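Side-chain contact in homoserine kinase (Listeria monocytogenes, PDB 3HUL), which probably phosphorylates L-homoserine with ATP to give O-phospho-L-homoserine, the fourth of the five steps from L-aspartate to L-threonine: residues A196-R200 against N201-L205. Numbering follows the deposited sequence.
Sequences AAILR and NDMTL. With SO4 (sulfate ion), chain D.
A197 O takes the amide of D202 as helix 181-198 gives way to helix 203-210 through a Schellman motif, with N201 in the position of positive phi (63°), a conformation asparagine tolerates better than most residues. The D202 N to A197 O bond is 2.9 Å, and R200 N reaches the same oxygen from the opposite face of its carbonyl plane. A second bond, N201 N to I198 O at 2.9 Å, closes a type I turn, its donor standing above the carbonyl plane.

D202 is the N-cap of the next helix, a place suited to a short acidic side chain. D202 CG lies anti to the backbone N (chi1 -170°), and D202 OD1 accepts from L205 N at 3.0 Å, nearly straight at the hydrogen (167°) but from above the carboxylate plane.

Apolar contacts close the corner. The methyl of A197 is small enough for L205 to lie against it, A197 CB to L205 CG 3.8 Å, while I198 CG1 meets M203 SD beside P153, which both side chains touch.

The long chain of R200, bent at chi2 and chi3, leads away to a second subunit, whose R149 O accepts from R200 NH1. Its guanidinium also grips a sulfate, probably from the crystallisation liquor: R200 NH1 to O3 and NH2 to O4, each 2.8 Å.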
loop_
_atom_site.group_PDB
_atom_site.type_symbol
_atom_site.label_atom_id
_atom_site.label_comp_id
_atom_site.label_asym_id
_atom_site.label_seq_id
_atom_site.Cartn_x
_atom_site.Cartn_y
_atom_site.Cartn_z
ATOM N N ALA A 196 -2.119 8.142 7.290
ATOM C CA ALA A 196 -1.647 6.806 7.640
ATOM C C ALA A 196 -2.807 5.828 7.947
ATOM O O ALA A 196 -2.750 4.649 7.595
ATOM C CB ALA A 196 -0.706 6.883 8.816
ATOM N N ALA A 197 -3.862 6.320 8.584
ATOM C CA ALA A 197 -4.983 5.453 8.974
ATOM C C ALA A 197 -5.791 5.012 7.784
ATOM O O ALA A 197 -6.278 3.864 7.743
ATOM C CB ALA A 197 -5.892 6.153 10.058
ATOM N N ILE A 198 -5.943 5.914 6.811
ATOM C CA ILE A 198 -6.694 5.609 5.618
ATOM C C ILE A 198 -6.030 4.453 4.942
ATOM O O ILE A 198 -6.714 3.538 4.450
ATOM C CB ILE A 198 -6.854 6.825 4.636
ATOM C CG1 ILE A 198 -7.782 7.880 5.253
ATOM C CG2 ILE A 198 -7.494 6.329 3.311
ATOM C CD1 ILE A 198 -7.703 9.281 4.655
ATOM N N LEU A 199 -4.691 4.456 4.959
ATOM C CA LEU A 199 -3.931 3.398 4.283
ATOM C C LEU A 199 -3.869 2.055 5.059
ATOM O O LEU A 199 -3.438 1.044 4.497
ATOM C CB LEU A 199 -2.556 3.934 3.772
ATOM C CG LEU A 199 -2.826 4.892 2.565
ATOM C CD1 LEU A 199 -1.959 6.120 2.520
ATOM C CD2 LEU A 199 -2.675 4.111 1.253
ATOM N N ARG A 200 -4.364 2.024 6.305
ATOM C CA ARG A 200 -4.631 0.752 6.989
ATOM C C ARG A 200 -6.089 0.313 6.787
ATOM O O ARG A 200 -6.527 -0.662 7.391
ATOM C CB ARG A 200 -4.399 0.873 8.514
ATOM C CG ARG A 200 -2.973 1.133 8.976
ATOM C CD ARG A 200 -2.068 -0.099 8.950
ATOM N NE ARG A 200 -2.636 -1.287 9.578
ATOM C CZ ARG A 200 -2.249 -1.812 10.734
ATOM N NH1 ARG A 200 -1.250 -1.246 11.444
ATOM N NH2 ARG A 200 -2.870 -2.917 11.182
ATOM N N ASN A 201 -6.845 1.079 5.998
ATOM C CA ASN A 201 -8.318 0.918 5.891
ATOM C C ASN A 201 -9.027 1.206 7.238
ATOM O O ASN A 201 -10.128 0.698 7.473
ATOM C CB ASN A 201 -8.681 -0.480 5.387
ATOM C CG ASN A 201 -10.044 -0.538 4.638
ATOM O OD1 ASN A 201 -10.828 -1.499 4.784
ATOM N ND2 ASN A 201 -10.309 0.460 3.837
ATOM N N ASP A 202 -8.398 1.988 8.117
ATOM C CA ASP A 202 -8.998 2.312 9.444
ATOM C C ASP A 202 -9.765 3.625 9.351
ATOM O O ASP A 202 -9.286 4.669 9.799
ATOM C CB ASP A 202 -7.929 2.403 10.541
ATOM C CG ASP A 202 -8.533 2.484 11.967
ATOM O OD1 ASP A 202 -9.743 2.778 12.150
ATOM O OD2 ASP A 202 -7.780 2.243 12.925
ATOM N N MET A 203 -10.927 3.566 8.711
ATOM C CA MET A 203 -11.721 4.764 8.378
ATOM C C MET A 203 -12.399 5.369 9.624
ATOM O O MET A 203 -12.705 6.571 9.687
ATOM C CB MET A 203 -12.737 4.438 7.280
ATOM C CG MET A 203 -12.087 4.197 5.890
ATOM S SD MET A 203 -11.157 5.638 5.267
ATOM C CE MET A 203 -12.332 6.942 5.165
ATOM N N THR A 204 -12.607 4.529 10.622
ATOM C CA THR A 204 -13.018 5.004 11.937
ATOM C C THR A 204 -11.994 5.959 12.533
ATOM O O THR A 204 -12.333 7.080 12.913
ATOM C CB THR A 204 -13.266 3.814 12.849
ATOM O OG1 THR A 204 -14.560 3.307 12.519
ATOM C CG2 THR A 204 -13.261 4.189 14.305
ATOM N N LEU A 205 -10.745 5.527 12.621
ATOM C CA LEU A 205 -9.710 6.441 13.120
ATOM C C LEU A 205 -9.566 7.636 12.173
ATOM O O LEU A 205 -9.546 8.764 12.627
ATOM C CB LEU A 205 -8.371 5.717 13.325
ATOM C CG LEU A 205 -7.082 6.520 13.629
ATOM C CD1 LEU A 205 -7.229 7.422 14.895
ATOM C CD2 LEU A 205 -5.929 5.515 13.805
HETATM S S SO4 D . -0.379 -3.892 13.956
HETATM O O1 SO4 D . 0.587 -4.992 13.908
HETATM O O2 SO4 D . -0.747 -3.532 15.329
HETATM O O3 SO4 D . 0.175 -2.698 13.333
HETATM O O4 SO4 D . -1.562 -4.331 13.223
#